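Local coordinates for D-3-phosphoglycerate dehydrogenase-related protein (Vibrio cholerae, PDB 4S1V), which probably catalyses the NAD-dependent oxidation of a D-2-hydroxyacid such as 3-phospho-D-glycerate, as a member of the D-isomer-specific 2-hydroxyacid dehydrogenase family, at residues 2-7 and 24-29; 47-52 and 70-75; 10-15 and 30-35; 206-211 and 241-246; 112-117 and 233-238. All blocks are in the same frame, centred on the assembly; numbering follows the deposited sequence.

Contact 1 (2-7 and 24-29); sequences MKIAIL and QGHDVT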
# COMPACT_ATOMS: atom_id res chain seq x y z
N MET C 2 14.09 -40.06 33.69
CA MET C 2 14.39 -38.63 33.87
C MET C 2 13.22 -37.71 33.54
O MET C 2 12.44 -37.99 32.63
CB MET C 2 15.58 -38.22 33.01
CG MET C 2 16.80 -39.12 33.08
SD MET C 2 18.16 -38.41 32.12
CE MET C 2 18.75 -37.16 33.26
N LYS C 3 13.12 -36.62 34.30
CA LYS C 3 12.24 -35.52 33.94
C LYS C 3 13.01 -34.62 32.97
O LYS C 3 14.07 -34.08 33.31
CB LYS C 3 11.79 -34.72 35.17
CG LYS C 3 10.52 -35.25 35.83
CD LYS C 3 9.72 -34.14 36.51
CE LYS C 3 8.96 -33.28 35.50
NZ LYS C 3 8.09 -32.25 36.12
N ILE C 4 12.45 -34.47 31.76
CA ILE C 4 13.11 -33.80 30.64
C ILE C 4 12.33 -32.59 30.15
O ILE C 4 11.13 -32.69 29.88
CB ILE C 4 13.31 -34.78 29.46
CG1 ILE C 4 14.21 -35.95 29.86
CG2 ILE C 4 13.88 -34.08 28.23
CD1 ILE C 4 14.00 -37.20 29.04
N ALA C 5 13.00 -31.45 30.03
CA ALA C 5 12.40 -30.26 29.43
C ALA C 5 13.01 -29.92 28.07
O ALA C 5 14.24 -29.92 27.91
CB ALA C 5 12.51 -29.07 30.38
N ILE C 6 12.15 -29.64 27.10
CA ILE C 6 12.58 -29.14 25.80
C ILE C 6 12.17 -27.68 25.69
O ILE C 6 10.98 -27.36 25.78
CB ILE C 6 11.99 -29.94 24.62
CG1 ILE C 6 12.28 -31.44 24.78
CG2 ILE C 6 12.57 -29.44 23.29
CD1 ILE C 6 11.70 -32.30 23.67
N LEU C 7 13.15 -26.80 25.53
CA LEU C 7 12.89 -25.36 25.47
C LEU C 7 12.61 -24.82 24.06
O LEU C 7 13.03 -25.41 23.06
CB LEU C 7 14.04 -24.57 26.12
CG LEU C 7 14.34 -24.73 27.61
CD1 LEU C 7 15.56 -23.91 27.99
CD2 LEU C 7 13.14 -24.32 28.46
N GLN C 24 10.16 -42.41 24.81
CA GLN C 24 9.15 -43.22 25.48
C GLN C 24 9.68 -43.73 26.83
O GLN C 24 10.85 -44.09 26.95
CB GLN C 24 8.74 -44.39 24.59
CG GLN C 24 7.44 -45.07 24.98
CD GLN C 24 7.35 -46.50 24.48
OE1 GLN C 24 8.27 -47.01 23.84
NE2 GLN C 24 6.24 -47.16 24.78
N GLY C 25 8.83 -43.73 27.85
CA GLY C 25 9.23 -44.14 29.19
C GLY C 25 10.06 -43.09 29.94
O GLY C 25 10.76 -43.41 30.90
N HIS C 26 9.99 -41.85 29.48
CA HIS C 26 10.55 -40.71 30.20
C HIS C 26 9.48 -39.70 30.42
O HIS C 26 8.46 -39.71 29.71
CB HIS C 26 11.70 -40.07 29.42
CG HIS C 26 12.99 -40.86 29.45
ND1 HIS C 26 13.82 -40.86 30.51
CD2 HIS C 26 13.58 -41.69 28.49
CE1 HIS C 26 14.88 -41.64 30.25
NE2 HIS C 26 14.74 -42.14 29.01
N ASP C 27 9.69 -38.81 31.39
CA ASP C 27 8.75 -37.72 31.66
C ASP C 27 9.19 -36.44 30.94
O ASP C 27 10.12 -35.75 31.38
CB ASP C 27 8.66 -37.49 33.17
CG ASP C 27 7.47 -36.64 33.57
OD1 ASP C 27 6.58 -36.38 32.72
OD2 ASP C 27 7.41 -36.23 34.75
N VAL C 28 8.51 -36.13 29.84
CA VAL C 28 8.91 -35.03 28.95
C VAL C 28 7.90 -33.87 28.93
O VAL C 28 6.71 -34.07 28.69
CB VAL C 28 9.14 -35.52 27.50
CG1 VAL C 28 9.79 -34.44 26.65
CG2 VAL C 28 9.98 -36.79 27.47
N THR C 29 8.39 -32.65 29.17
CA THR C 29 7.61 -31.43 28.94
C THR C 29 8.27 -30.59 27.85
O THR C 29 9.47 -30.30 27.92
CB THR C 29 7.48 -30.57 30.21
OG1 THR C 29 6.98 -31.37 31.29
CG2 THR C 29 6.53 -29.39 29.97
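Residues 2-7 and 24-29 meet as neighbouring parallel strands, K3, I4 and A5 pairing with D27, V28 and T29. They lie at one margin of the five-stranded parallel sheet of the flavodoxin-like domain, whose strand order is 2-1-3-4-5. Strand 27-30 is outermost within the chain, and strand 50-53 flanks 3-6 on its far side.

I4 takes the part expected of a parallel pair, binding the two residues that flank V28. I4 N donates to D27 O at 2.7 Å, and I4 O receives T29 N at 2.8 Å along an almost straight bond (167°). I6 N continues the ladder to T29 O.

Branched apolar residues suit the face that helix 294-312 covers, where I4 touches V308 and I6 touches F305. There I6 CD1 comes within 4.1 Å of V28 CG1, while I4 CD1 lies 3.7 Å from H26 CB. On the other face K3 and D27 run side by side, and the methylenes CG and CE of K3 rest against D27 OD2. K3 NZ stays 4.3 Å from D27 OD2, too far for a salt bridge, so the attraction is probably mild. K3 also forms a cation-pi contact with F48.

Ahead of the ladder, D27 N reaches M2 O, and the histidine adds a side-chain bond. With CG beside the backbone N (chi1 -75°), the H26 ring is set next to M2, and its rotation about chi2 turns ND1 to the backbone there: M2 N donates to H26 ND1 at 3.3 Å, only 8° out of the ring plane.

Contact 2 (47-52 and 70-75); sequences PFEALV and NLKLIS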
# COMPACT_ATOMS: atom_id res chain seq x y z
N PRO C 47 12.31 -28.71 38.62
CA PRO C 47 12.18 -30.16 38.78
C PRO C 47 12.87 -31.00 37.69
O PRO C 47 12.83 -32.23 37.75
CB PRO C 47 10.66 -30.38 38.71
CG PRO C 47 10.18 -29.29 37.81
CD PRO C 47 11.05 -28.10 38.14
N PHE C 48 13.51 -30.35 36.72
CA PHE C 48 14.06 -31.08 35.58
C PHE C 48 15.50 -31.54 35.77
O PHE C 48 16.32 -30.83 36.35
CB PHE C 48 13.90 -30.28 34.29
CG PHE C 48 12.47 -30.17 33.84
CD1 PHE C 48 11.82 -31.26 33.27
CD2 PHE C 48 11.77 -28.98 34.00
CE1 PHE C 48 10.50 -31.15 32.86
CE2 PHE C 48 10.45 -28.87 33.59
CZ PHE C 48 9.81 -29.96 33.02
N GLU C 49 15.78 -32.74 35.28
CA GLU C 49 17.10 -33.37 35.38
C GLU C 49 17.90 -33.27 34.08
O GLU C 49 19.13 -33.37 34.09
CB GLU C 49 16.94 -34.84 35.80
CG GLU C 49 16.30 -35.04 37.17
CD GLU C 49 15.81 -36.46 37.40
OE1 GLU C 49 14.75 -36.83 36.85
OE2 GLU C 49 16.49 -37.21 38.14
N ALA C 50 17.20 -33.08 32.96
CA ALA C 50 17.84 -32.86 31.66
C ALA C 50 17.11 -31.77 30.90
O ALA C 50 15.88 -31.70 30.92
CB ALA C 50 17.87 -34.15 30.84
N LEU C 51 17.87 -30.92 30.22
CA LEU C 51 17.32 -29.94 29.29
C LEU C 51 17.79 -30.27 27.89
O LEU C 51 18.96 -30.58 27.68
CB LEU C 51 17.78 -28.52 29.60
CG LEU C 51 17.53 -27.86 30.95
CD1 LEU C 51 18.23 -26.51 30.92
CD2 LEU C 51 16.04 -27.71 31.23
N VAL C 52 16.87 -30.18 26.93
CA VAL C 52 17.19 -30.32 25.52
C VAL C 52 17.04 -28.94 24.90
O VAL C 52 15.95 -28.36 24.90
CB VAL C 52 16.27 -31.33 24.81
CG1 VAL C 52 16.45 -31.25 23.30
CG2 VAL C 52 16.55 -32.74 25.31
N ASN C 70 18.95 -29.76 40.47
CA ASN C 70 18.56 -31.08 39.98
C ASN C 70 19.03 -31.37 38.54
O ASN C 70 18.95 -32.51 38.08
CB ASN C 70 17.05 -31.30 40.09
CG ASN C 70 16.53 -31.09 41.50
OD1 ASN C 70 17.18 -31.47 42.48
ND2 ASN C 70 15.35 -30.49 41.61
N LEU C 71 19.51 -30.34 37.84
CA LEU C 71 19.98 -30.50 36.47
C LEU C 71 21.27 -31.32 36.39
O LEU C 71 22.27 -30.97 37.01
CB LEU C 71 20.19 -29.13 35.81
CG LEU C 71 20.51 -29.09 34.31
CD1 LEU C 71 19.42 -29.76 33.48
CD2 LEU C 71 20.76 -27.67 33.83
N LYS C 72 21.23 -32.40 35.62
CA LYS C 72 22.40 -33.26 35.43
C LYS C 72 22.92 -33.18 34.00
O LYS C 72 24.13 -33.26 33.76
CB LYS C 72 22.08 -34.72 35.80
CG LYS C 72 21.55 -34.90 37.22
CD LYS C 72 21.51 -36.37 37.65
CE LYS C 72 20.32 -37.13 37.06
NZ LYS C 72 20.22 -38.52 37.57
N LEU C 73 22.01 -33.00 33.05
CA LEU C 73 22.38 -33.02 31.64
C LEU C 73 21.77 -31.89 30.80
O LEU C 73 20.59 -31.57 30.91
CB LEU C 73 21.99 -34.37 31.02
CG LEU C 73 22.01 -34.48 29.49
CD1 LEU C 73 23.44 -34.59 28.98
CD2 LEU C 73 21.17 -35.66 29.03
N ILE C 74 22.61 -31.30 29.96
CA ILE C 74 22.13 -30.51 28.85
C ILE C 74 22.46 -31.24 27.55
O ILE C 74 23.62 -31.53 27.27
CB ILE C 74 22.75 -29.10 28.86
CG1 ILE C 74 22.22 -28.31 30.06
CG2 ILE C 74 22.46 -28.39 27.54
CD1 ILE C 74 22.93 -27.00 30.30
N SER C 75 21.44 -31.55 26.76
CA SER C 75 21.66 -32.18 25.45
C SER C 75 21.40 -31.17 24.35
O SER C 75 20.27 -30.72 24.16
CB SER C 75 20.78 -33.43 25.27
OG SER C 75 21.07 -34.08 24.04
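L51 and L71 form the apolar centre, their side chains crossing at about a right angle. L71 CD1 sits 3.7 Å from L51 CG, and its CD2 faces L51 CD1. L71 points away from the neighbouring segment at CB, but with CG anti to the backbone N (chi1 -172°) its two methyls come back against L51. I74 extends this face toward I84 and V94. On the face bearing A50 and L73, A50 CB is small enough for L73 CD2 to approach to 4.1 Å, and F311 of helix 294-312 packs on L73. S75 suits the same helix by bonding through OG to A304 O.

The two strands belong to one beta-alpha-beta unit (strand 50-53, helix 62-66, strand 73-76) and are parallel neighbours in the flavodoxin-like sheet. L51 N donates to L73 O at 2.9 Å and L51 O receives S75 N.

Just before the strands begin, E49 O is gripped twice, by K72 N at 2.8 Å and by L73 N at 3.1 Å, the latter donor lying in the carbonyl plane. At the polar edge the two side chains lie alongside each other, forming a long salt bridge of 4.0 Å between E49 OE2 and K72 NZ; E49 OE1 instead takes a hydrogen bond from K3 N.

Contact 3 (10-15 and 30-35); sequences YQNVVR and VFNDSV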
# COMPACT_ATOMS: atom_id res chain seq x y z
N TYR C 10 8.57 -23.14 19.42
CA TYR C 10 7.51 -22.14 19.20
C TYR C 10 6.24 -22.64 18.48
O TYR C 10 5.14 -22.13 18.72
CB TYR C 10 8.05 -20.89 18.50
CG TYR C 10 9.36 -20.38 19.06
CD1 TYR C 10 9.48 -20.03 20.41
CD2 TYR C 10 10.48 -20.24 18.24
CE1 TYR C 10 10.68 -19.56 20.93
CE2 TYR C 10 11.68 -19.77 18.75
CZ TYR C 10 11.78 -19.43 20.09
OH TYR C 10 12.97 -18.98 20.60
N GLN C 11 6.40 -23.61 17.60
CA GLN C 11 5.26 -24.15 16.85
C GLN C 11 4.74 -25.45 17.46
O GLN C 11 3.74 -26.01 16.97
CB GLN C 11 5.62 -24.35 15.38
CG GLN C 11 5.81 -23.05 14.61
CD GLN C 11 6.30 -23.26 13.19
OE1 GLN C 11 5.52 -23.52 12.28
NE2 GLN C 11 7.61 -23.13 13.00
N ASN C 12 5.42 -25.93 18.50
CA ASN C 12 5.02 -27.15 19.22
C ASN C 12 4.97 -28.36 18.29
O ASN C 12 4.00 -29.12 18.28
CB ASN C 12 3.67 -26.95 19.92
CG ASN C 12 3.48 -27.90 21.10
OD1 ASN C 12 4.44 -28.29 21.77
ND2 ASN C 12 2.23 -28.24 21.37
N VAL C 13 6.04 -28.52 17.52
CA VAL C 13 6.12 -29.54 16.48
C VAL C 13 7.02 -30.72 16.89
O VAL C 13 6.94 -31.79 16.30
CB VAL C 13 6.64 -28.96 15.14
CG1 VAL C 13 5.55 -28.13 14.46
CG2 VAL C 13 7.91 -28.13 15.36
N VAL C 14 7.87 -30.49 17.89
CA VAL C 14 8.80 -31.52 18.35
C VAL C 14 8.07 -32.80 18.80
O VAL C 14 8.50 -33.90 18.46
CB VAL C 14 9.78 -30.98 19.42
CG1 VAL C 14 10.55 -32.10 20.12
CG2 VAL C 14 10.75 -29.98 18.79
N ARG C 15 6.94 -32.63 19.50
CA ARG C 15 6.10 -33.76 19.94
C ARG C 15 5.74 -34.70 18.80
O ARG C 15 5.60 -35.90 19.01
CB ARG C 15 4.78 -33.28 20.57
CG ARG C 15 4.89 -32.66 21.95
CD ARG C 15 3.52 -32.38 22.57
NE ARG C 15 2.56 -31.70 21.68
CZ ARG C 15 1.41 -31.16 22.10
NH1 ARG C 15 1.07 -31.19 23.38
NH2 ARG C 15 0.58 -30.58 21.23
N VAL C 30 7.48 -30.21 26.85
CA VAL C 30 7.93 -29.35 25.77
C VAL C 30 7.35 -27.94 25.94
O VAL C 30 6.13 -27.76 25.90
CB VAL C 30 7.51 -29.90 24.39
CG1 VAL C 30 8.13 -29.06 23.28
CG2 VAL C 30 7.93 -31.36 24.24
N PHE C 31 8.22 -26.96 26.12
CA PHE C 31 7.79 -25.57 26.22
C PHE C 31 7.78 -24.90 24.85
O PHE C 31 8.54 -25.27 23.96
CB PHE C 31 8.62 -24.82 27.25
CG PHE C 31 8.41 -25.31 28.65
CD1 PHE C 31 7.26 -24.97 29.35
CD2 PHE C 31 9.36 -26.13 29.26
CE1 PHE C 31 7.05 -25.44 30.64
CE2 PHE C 31 9.16 -26.60 30.55
CZ PHE C 31 8.00 -26.25 31.24
N ASN C 32 6.88 -23.92 24.69
CA ASN C 32 6.58 -23.36 23.37
C ASN C 32 6.71 -21.84 23.31
O ASN C 32 6.74 -21.25 22.23
CB ASN C 32 5.16 -23.75 22.93
CG ASN C 32 4.93 -25.25 22.97
OD1 ASN C 32 3.91 -25.71 23.50
ND2 ASN C 32 5.86 -26.03 22.41
N ASP C 33 6.78 -21.21 24.47
CA ASP C 33 6.90 -19.77 24.53
C ASP C 33 8.36 -19.37 24.59
O ASP C 33 9.24 -20.19 24.86
CB ASP C 33 6.09 -19.19 25.71
CG ASP C 33 6.44 -19.82 27.06
OD1 ASP C 33 7.35 -20.68 27.13
OD2 ASP C 33 5.78 -19.45 28.06
N SER C 34 8.63 -18.10 24.31
CA SER C 34 9.98 -17.58 24.42
C SER C 34 10.10 -16.86 25.75
O SER C 34 9.50 -15.81 25.96
CB SER C 34 10.29 -16.66 23.25
OG SER C 34 11.43 -15.87 23.52
N VAL C 35 10.88 -17.44 26.66
CA VAL C 35 11.11 -16.86 27.96
C VAL C 35 12.60 -16.54 28.12
O VAL C 35 13.45 -17.44 28.08
CB VAL C 35 10.61 -17.79 29.10
CG1 VAL C 35 11.03 -17.26 30.46
CG2 VAL C 35 9.10 -17.93 29.03
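N12 reaches across to N32 and joins two loops that follow strands 3-6 and 27-30, at the C-terminal ends of the strands of the parallel sheet in the flavodoxin-like domain. N12 has positive backbone angles, a conformation that asparagine tolerates better than most residues.

N12 CB already lies 3.4 Å from N32 ND2. CG is anti to the backbone N (chi1 -156°), which carries the amide over the N32 side chain; N12 CG also lies 3.7 Å above one face of the R15 guanidinium, offset toward its rim. At the tip N12 OD1 accepts from N32 ND2 at 2.7 Å. The bond is short but bent, 137° at the hydrogen. Its donor stands above the N12 carbonyl plane, not on a lone pair, and the two amide planes are steeply inclined to each other. N32 ND2 has a second acceptor in D9 O, so one NH2 group bonds N12 and D9, both of the loop after strand 3-6.

Beside the amides, R15 CG touches V30 CG2, and V30 also packs on F20. At the other end Y10 lies along the second loop with its ring edge toward N32 O. The same ring makes an edge-to-face contact with W133 of the second subunit, whose Q135 NE2 also bonds Y10 O. Segment 10-15 thus contributes to the subunit interface. The Y10 CA-H points almost straight (174°) at N32 O, and Y10 CE1 comes to 3.7 Å from S34 CB.

Contact 4 (206-211 and 241-246); sequences LSLHLR and ELVESG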
# COMPACT_ATOMS: atom_id res chain seq x y z
N LEU C 206 25.20 -10.53 -2.31
CA LEU C 206 26.27 -10.84 -1.37
C LEU C 206 25.72 -11.59 -0.16
O LEU C 206 24.88 -11.06 0.57
CB LEU C 206 26.96 -9.54 -0.95
CG LEU C 206 28.30 -9.60 -0.23
CD1 LEU C 206 29.03 -8.27 -0.42
CD2 LEU C 206 28.13 -9.88 1.25
N SER C 207 26.22 -12.81 0.06
CA SER C 207 25.71 -13.67 1.13
C SER C 207 26.80 -14.06 2.13
O SER C 207 27.89 -14.50 1.73
CB SER C 207 25.06 -14.93 0.54
OG SER C 207 24.21 -15.55 1.48
N LEU C 208 26.50 -13.90 3.42
CA LEU C 208 27.44 -14.25 4.48
C LEU C 208 27.25 -15.67 4.97
O LEU C 208 26.13 -16.07 5.33
CB LEU C 208 27.28 -13.30 5.67
CG LEU C 208 27.45 -11.79 5.45
CD1 LEU C 208 27.34 -11.05 6.78
CD2 LEU C 208 28.77 -11.46 4.77
N HIS C 209 28.35 -16.44 4.99
CA HIS C 209 28.34 -17.78 5.57
C HIS C 209 29.54 -17.98 6.45
O HIS C 209 30.48 -18.67 6.08
CB HIS C 209 28.19 -18.84 4.48
CG HIS C 209 26.98 -18.63 3.62
ND1 HIS C 209 25.75 -19.07 3.97
CD2 HIS C 209 26.81 -17.93 2.43
CE1 HIS C 209 24.86 -18.69 3.04
NE2 HIS C 209 25.51 -18.00 2.09
N LEU C 210 29.50 -17.33 7.61
CA LEU C 210 30.59 -17.38 8.59
C LEU C 210 30.04 -17.74 9.95
O LEU C 210 28.89 -17.40 10.26
CB LEU C 210 31.26 -16.02 8.73
CG LEU C 210 31.96 -15.42 7.52
CD1 LEU C 210 32.53 -14.05 7.89
CD2 LEU C 210 33.06 -16.36 7.02
N ARG C 211 30.86 -18.42 10.75
CA ARG C 211 30.58 -18.60 12.17
C ARG C 211 30.92 -17.31 12.89
O ARG C 211 31.87 -16.61 12.51
CB ARG C 211 31.42 -19.74 12.75
CG ARG C 211 30.95 -21.13 12.36
CD ARG C 211 31.35 -22.17 13.41
NE ARG C 211 32.80 -22.24 13.59
CZ ARG C 211 33.62 -23.02 12.88
NH1 ARG C 211 33.14 -23.81 11.93
NH2 ARG C 211 34.93 -23.00 13.13
N GLU C 241 25.46 -10.24 14.31
CA GLU C 241 26.64 -9.65 14.96
C GLU C 241 27.94 -9.68 14.12
O GLU C 241 28.95 -9.08 14.49
CB GLU C 241 26.85 -10.31 16.33
CG GLU C 241 25.70 -10.13 17.31
CD GLU C 241 24.66 -11.25 17.28
OE1 GLU C 241 24.55 -11.97 16.26
OE2 GLU C 241 23.95 -11.42 18.30
N LEU C 242 27.90 -10.39 12.98
CA LEU C 242 28.97 -10.31 11.98
C LEU C 242 29.06 -8.91 11.37
O LEU C 242 30.10 -8.51 10.86
CB LEU C 242 28.72 -11.31 10.85
CG LEU C 242 28.82 -12.80 11.17
CD1 LEU C 242 28.29 -13.64 10.02
CD2 LEU C 242 30.26 -13.20 11.49
N VAL C 243 27.94 -8.20 11.44
CA VAL C 243 27.80 -6.88 10.83
C VAL C 243 27.76 -5.84 11.94
O VAL C 243 27.03 -5.99 12.92
CB VAL C 243 26.52 -6.80 9.97
CG1 VAL C 243 26.41 -5.44 9.27
CG2 VAL C 243 26.50 -7.93 8.94
N GLU C 244 28.57 -4.80 11.78
CA GLU C 244 28.63 -3.67 12.71
C GLU C 244 27.24 -3.26 13.19
O GLU C 244 26.33 -3.05 12.39
CB GLU C 244 29.33 -2.50 12.03
CG GLU C 244 29.34 -1.21 12.82
CD GLU C 244 29.83 -0.03 11.99
OE1 GLU C 244 30.76 -0.21 11.17
OE2 GLU C 244 29.28 1.07 12.16
N SER C 245 27.09 -3.13 14.51
CA SER C 245 25.79 -2.89 15.14
C SER C 245 25.04 -1.69 14.56
O SER C 245 25.56 -0.58 14.53
CB SER C 245 25.97 -2.70 16.66
OG SER C 245 24.75 -2.26 17.24
N GLY C 246 23.82 -1.95 14.09
CA GLY C 246 22.95 -0.92 13.54
C GLY C 246 23.22 -0.54 12.09
O GLY C 246 22.41 0.13 11.45
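The flat groups that L242 meets are peptide groups: its CD1 lies 3.8 Å from L210 O and its CD2 3.9 Å from R211 O. Aromatic rings play no part across this contact, which is otherwise aliphatic. H209, which carries the one imidazole of the segments, leaves the backbone away from 241-246, and its NE2 makes a weak hydrogen bond to S207 OG.

L242 thus spreads its fork over the backbone beyond strand 205-208. L242 CD1 also lies 4.0 Å from L210 CB. With CG beside the backbone N (chi1 -68°), the branch extends toward 206-211, and leucine suits the place because it fills the apolar space beside L210 CB and L208. One step farther, L208 CD1 meets V243 CG2 at 3.9 Å, one side chain lying nearly perpendicular to the other.

The contact belongs to the Rossmann-type NAD-binding domain. Strand 205-208 lies between strands 150-153 and 233-236, and W153 of the former packs on both L208 and L210. L210 also touches the glycine-rich turn that follows strand 150-153, a probable dinucleotide-binding motif. Segment 241-246 lies between strand 233-236 and helix 247-254, with G246 at the N-cap position of that helix.

Contact 5 (112-117 and 233-238); sequences SLILAA and LFVNTS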
# COMPACT_ATOMS: atom_id res chain seq x y z
N SER C 112 15.90 -19.60 -0.94
CA SER C 112 14.50 -19.18 -0.96
C SER C 112 14.36 -17.69 -0.62
O SER C 112 13.52 -16.99 -1.20
CB SER C 112 13.69 -20.02 0.03
OG SER C 112 12.33 -19.64 0.02
N LEU C 113 15.18 -17.21 0.30
CA LEU C 113 15.20 -15.80 0.68
C LEU C 113 15.70 -14.96 -0.48
O LEU C 113 15.14 -13.92 -0.81
CB LEU C 113 16.10 -15.56 1.91
CG LEU C 113 15.79 -16.18 3.28
CD1 LEU C 113 16.37 -15.30 4.39
CD2 LEU C 113 14.30 -16.37 3.51
N ILE C 114 16.77 -15.44 -1.11
CA ILE C 114 17.39 -14.73 -2.23
C ILE C 114 16.39 -14.56 -3.38
O ILE C 114 16.25 -13.47 -3.93
CB ILE C 114 18.70 -15.43 -2.68
CG1 ILE C 114 19.79 -15.18 -1.63
CG2 ILE C 114 19.14 -14.96 -4.05
CD1 ILE C 114 20.96 -16.15 -1.68
N LEU C 115 15.69 -15.64 -3.71
CA LEU C 115 14.71 -15.63 -4.79
C LEU C 115 13.46 -14.82 -4.46
O LEU C 115 12.96 -14.09 -5.31
CB LEU C 115 14.33 -17.05 -5.20
CG LEU C 115 15.30 -17.84 -6.08
CD1 LEU C 115 14.94 -19.32 -6.02
CD2 LEU C 115 15.28 -17.35 -7.53
N ALA C 116 12.98 -14.94 -3.22
CA ALA C 116 11.82 -14.16 -2.75
C ALA C 116 12.10 -12.65 -2.76
O ALA C 116 11.28 -11.86 -3.22
CB ALA C 116 11.40 -14.60 -1.36
N ALA C 117 13.27 -12.28 -2.24
CA ALA C 117 13.70 -10.89 -2.20
C ALA C 117 13.85 -10.33 -3.62
O ALA C 117 13.38 -9.23 -3.91
CB ALA C 117 15.02 -10.77 -1.44
N LEU C 233 21.87 -6.74 -3.48
CA LEU C 233 21.12 -7.45 -2.44
C LEU C 233 22.06 -8.08 -1.41
O LEU C 233 22.87 -8.94 -1.73
CB LEU C 233 20.20 -8.52 -3.05
CG LEU C 233 19.61 -9.54 -2.06
CD1 LEU C 233 18.58 -8.92 -1.12
CD2 LEU C 233 19.01 -10.71 -2.83
N PHE C 234 21.92 -7.64 -0.16
CA PHE C 234 22.74 -8.16 0.93
C PHE C 234 21.99 -9.23 1.70
O PHE C 234 20.85 -9.04 2.10
CB PHE C 234 23.14 -7.02 1.86
CG PHE C 234 23.97 -7.46 3.03
CD1 PHE C 234 25.34 -7.61 2.90
CD2 PHE C 234 23.38 -7.70 4.26
CE1 PHE C 234 26.12 -8.01 3.97
CE2 PHE C 234 24.15 -8.11 5.34
CZ PHE C 234 25.52 -8.26 5.20
N VAL C 235 22.65 -10.36 1.91
CA VAL C 235 21.99 -11.51 2.54
C VAL C 235 22.75 -11.97 3.77
O VAL C 235 23.95 -12.26 3.71
CB VAL C 235 21.84 -12.69 1.55
CG1 VAL C 235 20.96 -13.78 2.15
CG2 VAL C 235 21.25 -12.22 0.22
N ASN C 236 22.05 -12.06 4.90
CA ASN C 236 22.65 -12.62 6.10
C ASN C 236 21.79 -13.73 6.71
O ASN C 236 20.77 -13.45 7.34
CB ASN C 236 22.93 -11.53 7.13
CG ASN C 236 23.89 -11.96 8.23
OD1 ASN C 236 24.39 -13.10 8.25
ND2 ASN C 236 24.18 -11.04 9.14
N THR C 237 22.21 -14.98 6.49
CA THR C 237 21.60 -16.15 7.15
C THR C 237 22.58 -16.77 8.14
O THR C 237 22.47 -17.95 8.51
CB THR C 237 21.16 -17.24 6.14
OG1 THR C 237 22.28 -17.62 5.34
CG2 THR C 237 20.04 -16.72 5.23
N SER C 238 23.55 -15.97 8.57
CA SER C 238 24.53 -16.43 9.53
C SER C 238 24.30 -15.92 10.95
O SER C 238 23.68 -16.61 11.77
CB SER C 238 25.95 -16.07 9.07
OG SER C 238 26.32 -16.89 7.97
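L113, I114 and A117 of helix 112-117 pack on L233, V235 and T237 through aliphatic groups alone, with the helix and strand 233-236 running in nearly antiparallel directions, 151° apart. Even the threonine takes part by its methyl: L113 CD1 lies 4.0 Å from T237 CG2, and the two side chains slide past each other in opposite directions. The torsion of T237 explains it. OG1 occupies the position between the backbone N and the carbonyl carbon (chi1 56°), which sets CG2 anti to the carbonyl carbon and toward the helix.

I114 lies over V235, the two side chains set roughly perpendicular, with I114 CG1 3.8 Å from V235 CG2. Beta-branched valine suits a strand, and its two methyls offer a broad apolar surface to the isoleucine. A117 is one helical turn after L113, and A117 CB is small enough for L233 CD1 to come in at 4.0 Å. The other methyl of L233, CD2, lies 4.1 Å from I114 O. L233 can serve both residues because its CG is anti to the backbone N (chi1 167°), with the fork directed at the helix.

At the end of the strand N236 makes an Asx turn, N236 OD1 accepting S238 N at 3.0 Å. S238 OG also bonds L208 O and L210 N.

Strand 233-236 lies between 205-208 and 259-262 in the Rossmann-type sheet, and helix 104-119 packs on one face of it, reaching L284 of strand 283-285 too. L121 of the second subunit packs on L113 and A116.

In the fold
The five contacts divide between two domains. Contacts 1 and 2 lie in the flavodoxin-like sheet, their centres about 9 Å apart, joined through neighbouring strands, with A5 O 2.8 Å from V52 N. Contact 3 lies in loops that leave this sheet; it touches contact 1 through I6 O and F31 N, and F31 also packs on F48 of contact 2. Contacts 4 and 5, with centres about 13 Å apart, meet through neighbouring strands 205-208 and 233-236 of the Rossmann-type sheet. Between the domains, contacts 1 and 4 are about 36 Å apart at their centres and about 18 Å at their nearest atoms. In this family the cleft between such domains holds the active site. Contacts 3 and 5 both touch the second subunit.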